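Local coordinates for protein threonine phosphate decarboxylase-like enzyme (Sulfurospirillum multivorans, PDB 6OUX) that decarboxylates L-serine O-phosphate to ethanolamine O-phosphate with the aid of pyridoxal phosphate, supplying a precursor for norcobamide biosynthesis, at residues A[127-132]-A[361-366]; A[195-200]-A[230-235]; A[207-212]-A[238-243]. All blocks are in the same frame, centred on the assembly; numbering follows the deposited sequence.

Contact 1 (A[127-132]-A[361-366]); sequences MIPTFS and IGVEGE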
# COMPACT_ATOMS: atom_id res chain seq x y z
N MET A 127 21.59 -0.07 -15.36
CA MET A 127 22.79 -0.92 -15.31
C MET A 127 22.37 -2.37 -15.25
O MET A 127 21.27 -2.71 -14.81
CB MET A 127 23.66 -0.56 -14.10
CG MET A 127 24.29 0.85 -14.11
SD MET A 127 25.05 1.06 -12.46
CE MET A 127 23.64 1.04 -11.28
N ILE A 128 23.29 -3.24 -15.61
CA ILE A 128 23.11 -4.67 -15.52
C ILE A 128 24.41 -5.27 -14.94
O ILE A 128 25.51 -4.92 -15.37
CB ILE A 128 22.80 -5.19 -16.95
CG1 ILE A 128 22.58 -6.68 -16.99
CG2 ILE A 128 23.97 -4.94 -17.88
CD1 ILE A 128 22.31 -7.19 -18.39
N PRO A 129 24.29 -6.20 -13.95
CA PRO A 129 23.12 -6.71 -13.35
C PRO A 129 22.49 -5.86 -12.30
O PRO A 129 23.18 -5.12 -11.63
CB PRO A 129 23.61 -7.99 -12.69
CG PRO A 129 25.00 -7.77 -12.44
CD PRO A 129 25.48 -6.95 -13.56
N THR A 130 21.18 -5.99 -12.16
CA THR A 130 20.46 -5.36 -11.06
C THR A 130 19.40 -6.35 -10.64
O THR A 130 18.96 -7.18 -11.45
CB THR A 130 19.75 -4.02 -11.49
OG1 THR A 130 20.48 -3.29 -12.48
CG2 THR A 130 19.70 -3.19 -10.40
N PHE A 131 19.03 -6.32 -9.38
CA PHE A 131 18.09 -7.28 -8.84
C PHE A 131 16.66 -7.07 -9.35
O PHE A 131 16.01 -8.03 -9.74
CB PHE A 131 18.06 -7.26 -7.32
CG PHE A 131 17.36 -8.44 -6.72
CD1 PHE A 131 18.06 -9.60 -6.48
CD2 PHE A 131 16.02 -8.42 -6.44
CE1 PHE A 131 17.44 -10.75 -5.92
CE2 PHE A 131 15.38 -9.52 -5.86
CZ PHE A 131 16.10 -10.69 -5.60
N SER A 132 16.18 -5.84 -9.31
CA SER A 132 14.85 -5.50 -9.83
C SER A 132 14.84 -5.25 -11.33
O SER A 132 15.76 -4.67 -11.86
CB SER A 132 14.35 -4.24 -9.16
OG SER A 132 14.44 -4.38 -7.78
N ILE A 361 19.91 -11.47 -14.93
CA ILE A 361 20.72 -11.40 -16.16
C ILE A 361 21.90 -10.52 -15.89
O ILE A 361 21.80 -9.52 -15.21
CB ILE A 361 19.92 -10.95 -17.41
CG1 ILE A 361 18.77 -11.94 -17.72
CG2 ILE A 361 20.84 -10.82 -18.65
CD1 ILE A 361 19.11 -13.43 -17.65
N GLY A 362 23.06 -10.96 -16.35
CA GLY A 362 24.28 -10.22 -16.14
C GLY A 362 25.14 -10.73 -15.04
O GLY A 362 26.34 -10.33 -14.91
N VAL A 363 24.59 -11.63 -14.23
CA VAL A 363 25.39 -12.28 -13.17
C VAL A 363 26.07 -13.55 -13.75
O VAL A 363 25.42 -14.53 -14.03
CB VAL A 363 24.57 -12.63 -11.92
CG1 VAL A 363 25.48 -13.25 -10.87
CG2 VAL A 363 23.90 -11.37 -11.35
N GLU A 364 27.38 -13.50 -13.89
CA GLU A 364 28.17 -14.58 -14.44
C GLU A 364 28.31 -15.72 -13.44
O GLU A 364 28.34 -15.52 -12.18
CB GLU A 364 29.57 -14.10 -14.80
CG GLU A 364 29.64 -13.09 -15.93
CD GLU A 364 31.05 -12.96 -16.53
OE1 GLU A 364 31.94 -13.75 -16.23
OE2 GLU A 364 31.27 -12.04 -17.35
N GLY A 365 28.38 -16.92 -14.02
CA GLY A 365 28.57 -18.12 -13.28
C GLY A 365 27.45 -18.40 -12.34
O GLY A 365 26.34 -17.95 -12.54
N GLU A 366 27.75 -19.21 -11.32
CA GLU A 366 26.73 -19.75 -10.43
C GLU A 366 26.88 -19.05 -9.07
O GLU A 366 27.83 -19.31 -8.37
CB GLU A 366 26.93 -21.28 -10.26
CG GLU A 366 26.54 -22.12 -11.48
CD GLU A 366 25.04 -22.14 -11.68
OE1 GLU A 366 24.24 -22.24 -10.69
OE2 GLU A 366 24.62 -22.02 -12.84
O HOH W 1 19.98 -7.95 -14.18
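Ile128, the last residue of strand 123-128, and Pro129 just after it fit against the backbone of Ile361 and Gly362. The isoleucine can be traced outward from CB, which has no close partner across the contact. CG1 leaves CB anti to the backbone N (chi1 -180°) and comes to rest 3.4 Å from Ile361 O, with Gly362 CA beside it. The chain stays extended (chi2 -179°), so CD1 continues past the carbonyl and meets CG2 of Ile361 at 3.9 Å. The two-carbon arm is thus long enough for CG1 to meet the carbonyl and CD1 the methyl. With an alanine here, CG2 of Ile361 would probably lose its apolar mate and a gap would open beside Gly362.

Pro129, joined to Ile128 by a cis peptide bond, brings its ring against the other half of the loop: CB lies 3.6 Å from Val363 CG2, the two side chains meeting at about a right angle, while CD lies 3.7 Å from Gly362 O. A glycine suits position 362, since at its phi of 101° a CB would press on the preceding carbonyl and also run into CG1 of Ile128. No direct hydrogen bond joins the segments. Instead, a water donates to Ile361 O at 2.6 Å and accepts from Thr130 N at 3.1 Å, so this carbonyl, flanked by the apolar carbons of Ile128 and Pro129, still has a donor. The carbonyl of Pro129 turns to Asn180 ND2, beside the substrate-binding Asn181.

This is a cis-proline turn leaving the seven-stranded sheet and packing on the loop between strands 352-356 and 367-371 of the smaller sheet, the strands that carry Arg355 and Arg369 of the substrate site.

Contact 2 (A[195-200]-A[230-235]); sequences LLKRLA and FDMYPN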
# COMPACT_ATOMS: atom_id res chain seq x y z
N LEU A 195 30.48 12.38 -11.20
CA LEU A 195 29.48 11.84 -12.14
C LEU A 195 28.34 12.81 -12.36
O LEU A 195 28.00 13.14 -13.53
CB LEU A 195 28.99 10.47 -11.66
CG LEU A 195 27.89 9.74 -12.47
CD1 LEU A 195 27.96 8.24 -12.23
CD2 LEU A 195 26.46 10.26 -12.18
N LEU A 196 27.76 13.30 -11.25
CA LEU A 196 26.56 14.18 -11.35
C LEU A 196 26.86 15.55 -11.96
O LEU A 196 26.04 16.12 -12.68
CB LEU A 196 25.87 14.40 -9.98
CG LEU A 196 25.26 13.14 -9.38
CD1 LEU A 196 24.79 13.42 -7.98
CD2 LEU A 196 24.13 12.61 -10.25
N LYS A 197 28.02 16.08 -11.70
CA LYS A 197 28.40 17.30 -12.40
C LYS A 197 28.40 17.11 -13.94
O LYS A 197 27.84 17.94 -14.68
CB LYS A 197 29.75 17.77 -11.93
CG LYS A 197 29.70 18.33 -10.53
CD LYS A 197 31.10 18.71 -10.06
CE LYS A 197 31.05 19.93 -9.12
NZ LYS A 197 30.00 19.78 -8.05
N ARG A 198 29.04 16.04 -14.38
CA ARG A 198 29.14 15.70 -15.81
C ARG A 198 27.81 15.36 -16.45
O ARG A 198 27.62 15.58 -17.67
CB ARG A 198 30.12 14.54 -15.98
CG ARG A 198 30.32 14.01 -17.38
CD ARG A 198 31.62 13.22 -17.52
NE ARG A 198 31.76 12.71 -18.87
CZ ARG A 198 32.68 11.83 -19.28
NH1 ARG A 198 33.59 11.33 -18.44
NH2 ARG A 198 32.63 11.42 -20.53
N LEU A 199 26.89 14.80 -15.67
CA LEU A 199 25.56 14.43 -16.20
C LEU A 199 24.45 15.42 -15.92
O LEU A 199 23.27 15.07 -15.93
CB LEU A 199 25.18 13.04 -15.72
CG LEU A 199 26.19 11.97 -16.19
CD1 LEU A 199 25.69 10.60 -15.75
CD2 LEU A 199 26.40 11.95 -17.71
N ALA A 200 24.83 16.67 -15.70
CA ALA A 200 23.89 17.77 -15.49
C ALA A 200 22.86 17.96 -16.57
O ALA A 200 21.80 18.52 -16.28
CB ALA A 200 24.63 19.11 -15.25
N PHE A 230 20.76 15.52 -3.63
CA PHE A 230 19.48 16.15 -3.91
C PHE A 230 19.57 17.66 -3.79
O PHE A 230 19.09 18.39 -4.69
CB PHE A 230 18.39 15.62 -2.96
CG PHE A 230 17.03 16.26 -3.19
CD1 PHE A 230 16.38 16.02 -4.33
CD2 PHE A 230 16.46 17.11 -2.26
CE1 PHE A 230 15.13 16.55 -4.57
CE2 PHE A 230 15.23 17.68 -2.47
CZ PHE A 230 14.57 17.41 -3.63
N ASP A 231 20.24 18.15 -2.75
CA ASP A 231 20.29 19.59 -2.55
C ASP A 231 21.12 20.37 -3.59
O ASP A 231 20.77 21.54 -3.90
CB ASP A 231 20.77 19.96 -1.17
CG ASP A 231 19.79 19.65 -0.09
OD1 ASP A 231 18.56 19.42 -0.32
OD2 ASP A 231 20.33 19.62 1.03
N MET A 232 22.16 19.72 -4.13
CA MET A 232 23.11 20.35 -4.99
C MET A 232 22.75 20.26 -6.48
O MET A 232 23.06 21.16 -7.23
CB MET A 232 24.53 19.78 -4.73
CG MET A 232 25.67 20.45 -5.55
SD MET A 232 27.33 19.95 -5.02
CE MET A 232 27.27 20.36 -3.31
N TYR A 233 22.09 19.17 -6.91
CA TYR A 233 21.92 18.85 -8.32
C TYR A 233 20.44 18.84 -8.68
O TYR A 233 19.71 17.94 -8.29
CB TYR A 233 22.57 17.53 -8.64
CG TYR A 233 24.05 17.52 -8.36
CD1 TYR A 233 24.95 18.24 -9.17
CD2 TYR A 233 24.56 16.89 -7.21
CE1 TYR A 233 26.28 18.26 -8.88
CE2 TYR A 233 25.87 16.94 -6.92
CZ TYR A 233 26.73 17.60 -7.76
OH TYR A 233 28.05 17.61 -7.43
N PRO A 234 19.96 19.83 -9.46
CA PRO A 234 18.51 19.95 -9.70
C PRO A 234 17.86 18.83 -10.53
O PRO A 234 16.64 18.76 -10.57
CB PRO A 234 18.38 21.30 -10.45
CG PRO A 234 19.70 21.51 -11.05
CD PRO A 234 20.69 20.93 -10.08
N ASN A 235 18.66 17.96 -11.14
CA ASN A 235 18.11 16.82 -11.86
C ASN A 235 18.07 15.51 -11.04
O ASN A 235 17.70 14.49 -11.59
CB ASN A 235 18.86 16.56 -13.17
CG ASN A 235 20.28 16.17 -12.97
OD1 ASN A 235 20.84 16.37 -11.87
ND2 ASN A 235 20.92 15.77 -14.05
O HOH W 2 23.48 16.51 -12.23
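Two helices, 189-198 and 227-232, end near each other on one face of the seven-stranded sheet, and Tyr233, the first residue to leave the second of them, fills the space between by lying flat on Leu196. Leu196 CB stands 3.8 Å from the ring centroid and only 2° off its normal, a CH-pi contact over the middle of the face. Its CD1 reaches towards the rim, 3.6 Å from Tyr233 CD2. Met232 CG packs on the opposite face, offset toward the rim. The tyrosine ring takes this position because CG is anti to the carbonyl carbon (chi1 -60°), which sends it across to the neighbouring helix.

Lys197 approaches from the ring edge: CG sits 3.8 Å from Tyr233 CE1, and bends further along the chain bring NZ back to donate a hydrogen bond of 3.0 Å to Tyr233 OH. The same hydroxyl pairs with His193 ND1, so a tyrosine suits the place, its ring meeting leucine and its hydroxyl meeting the polar groups of Lys197 and His193.

Both helices lead into parallel strands of the aminotransferase large domain: Leu196 also packs on Ile205 and Val236, while Asn235 stands just before strand 236-241. The Asn235 amide bridges to the C-terminal end of helix 189-198. Its ND2 gives a weak bond to Leu199 O (3.1 Å, N-H...O angle 124°) and a hydrogen bond to Val202 O, while its OD1 accepts a hydrogen bond from a water that also donates to Leu196 O at 2.6 Å.

Contact 3 (A[207-212]-A[238-243]); sequences IDESFI and IVKSLS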
# COMPACT_ATOMS: atom_id res chain seq x y z
N ILE A 207 18.29 8.03 -8.04
CA ILE A 207 19.28 7.30 -7.24
C ILE A 207 18.55 6.60 -6.12
O ILE A 207 18.02 7.26 -5.20
CB ILE A 207 20.35 8.25 -6.63
CG1 ILE A 207 21.01 9.11 -7.72
CG2 ILE A 207 21.37 7.42 -5.89
CD1 ILE A 207 21.99 10.18 -7.27
N ASP A 208 18.57 5.28 -6.18
CA ASP A 208 18.04 4.41 -5.12
C ASP A 208 19.13 4.14 -4.07
O ASP A 208 20.07 3.34 -4.29
CB ASP A 208 17.46 3.13 -5.70
CG ASP A 208 16.87 2.21 -4.64
OD1 ASP A 208 16.86 2.50 -3.43
OD2 ASP A 208 16.40 1.15 -5.07
N GLU A 209 19.03 4.85 -2.95
CA GLU A 209 19.99 4.65 -1.87
C GLU A 209 19.45 3.78 -0.75
O GLU A 209 19.81 3.99 0.43
CB GLU A 209 20.43 6.02 -1.31
CG GLU A 209 19.28 6.81 -0.69
CD GLU A 209 19.76 7.92 0.21
OE1 GLU A 209 21.02 8.21 0.22
OE2 GLU A 209 18.87 8.54 0.87
N SER A 210 18.63 2.83 -1.09
CA SER A 210 17.93 2.00 -0.08
C SER A 210 18.89 1.26 0.87
O SER A 210 18.53 0.91 2.02
CB SER A 210 16.97 0.99 -0.76
OG SER A 210 15.80 1.62 -1.29
N PHE A 211 20.09 0.94 0.38
CA PHE A 211 21.12 0.28 1.22
C PHE A 211 22.23 1.14 1.81
O PHE A 211 23.23 0.60 2.33
CB PHE A 211 21.72 -0.90 0.40
CG PHE A 211 20.65 -1.80 -0.12
CD1 PHE A 211 19.90 -2.54 0.76
CD2 PHE A 211 20.31 -1.82 -1.46
CE1 PHE A 211 18.88 -3.35 0.32
CE2 PHE A 211 19.26 -2.59 -1.89
CZ PHE A 211 18.56 -3.37 -1.01
N ILE A 212 22.11 2.47 1.70
CA ILE A 212 23.24 3.34 1.98
C ILE A 212 23.57 3.41 3.50
O ILE A 212 24.68 3.70 3.89
CB ILE A 212 23.05 4.78 1.42
CG1 ILE A 212 24.42 5.49 1.27
CG2 ILE A 212 22.04 5.58 2.24
CD1 ILE A 212 24.39 6.76 0.48
N ILE A 238 16.09 11.27 -5.35
CA ILE A 238 16.54 10.27 -4.40
C ILE A 238 15.39 9.37 -4.04
O ILE A 238 14.28 9.84 -3.73
CB ILE A 238 17.11 10.91 -3.10
CG1 ILE A 238 18.27 11.86 -3.41
CG2 ILE A 238 17.53 9.85 -2.09
CD1 ILE A 238 19.48 11.20 -4.08
N VAL A 239 15.62 8.06 -4.06
CA VAL A 239 14.59 7.15 -3.60
C VAL A 239 15.19 6.23 -2.54
O VAL A 239 16.33 5.79 -2.68
CB VAL A 239 14.07 6.27 -4.78
CG1 VAL A 239 13.01 5.36 -4.28
CG2 VAL A 239 13.50 7.08 -5.90
N LYS A 240 14.40 5.88 -1.51
CA LYS A 240 14.94 5.11 -0.36
C LYS A 240 13.83 4.33 0.33
O LYS A 240 12.81 4.90 0.71
CB LYS A 240 15.68 6.02 0.63
CG LYS A 240 16.26 5.27 1.79
CD LYS A 240 17.38 5.99 2.54
CE LYS A 240 17.96 5.07 3.59
NZ LYS A 240 16.87 4.72 4.54
N SER A 241 14.05 3.03 0.48
CA SER A 241 13.23 2.19 1.28
C SER A 241 13.37 2.63 2.73
O SER A 241 14.42 3.08 3.15
CB SER A 241 13.61 0.74 1.09
OG SER A 241 12.95 -0.05 2.07
N LEU A 242 12.29 2.57 3.47
CA LEU A 242 12.39 2.59 4.94
C LEU A 242 12.25 1.20 5.58
O LEU A 242 12.43 1.10 6.79
CB LEU A 242 11.36 3.54 5.54
CG LEU A 242 11.55 5.01 5.16
CD1 LEU A 242 10.31 5.80 5.57
CD2 LEU A 242 12.80 5.57 5.83
N SER A 243 12.05 0.16 4.78
CA SER A 243 11.81 -1.22 5.27
C SER A 243 13.08 -2.12 5.35
O SER A 243 13.24 -2.95 6.25
CB SER A 243 10.65 -1.81 4.42
OG SER A 243 9.46 -0.92 4.52
O HOH W 3 15.95 0.35 3.40
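With OG turned beside its own backbone N (chi1 -72°), Ser210 reaches across to Ser241, whose N donates to Ser210 OG at 2.9 Å. Glu209, by contrast, has CG lodged between its N and carbonyl carbon (chi1 62°), which sends the extended chain obliquely across Ile238 and Lys240: OE2 lies 3.4 Å from Lys240 CD and also meets Ile238 CG2.

The serine hydroxyl thus works in two directions. While accepting from Ser241 N, it donates to Asp208 OD1 through the syn lone pair of that oxygen. The same OD1 receives Ser210 N at 3.0 Å from above the carboxylate plane, closing an Asx turn. Two bonds therefore hold one carboxylate oxygen, and a small hydroxyl residue is suited to link the aspartate to the next strand.

Behind this turn the strands pair in parallel. Val239 uses both its peptide groups on the residues flanking Asp208: its N bonds to Ile207 O (2.8 Å, nearly straight at 171°), and its O accepts from Glu209 N at 2.9 Å. Ile207 and Ile238 lie side by side, CB of the first 4.0 Å from CD1 of the second, their branched chains well fitted to a buried sheet face. Of the charged ends, Glu209 OE1 bonds to Ser226 OG, while Lys240 NZ donates to Ser241 O and forms a salt bridge with Asp245.

The pair belongs to the beta-alpha-beta unit of strand 204-208, helix 227-232 and strand 236-241. That helix packs on the Ile207 and Ile238 face, helix 108-116 on the Asp208 and Val239 face, and strands 173-177 and 254-257 flank the two strands.

Contacts 2 and 3 touch directly where the end of helix 227-232, part of contact 2, packs on strand 236-241 of contact 3, Phe230 CB lying 3.8 Å from Ile238 CG1, although their centres are 18 Å apart. Contact 2 joins the ends of helices 189-198 and 227-232, away from the annotated substrate residues; contact 3 is on the inner, buried sheet. Contact 1 adjoins another strand of that sheet and comes within about 6 Å of contact 3 at the nearest atoms. Both come near the substrate site: the side chains of Pro129 and Asp208 each lie about 6 Å from that of Asn181, which binds O-phospho-L-serine. Both 2 and 3 fall within the chain loop closed by contact 1.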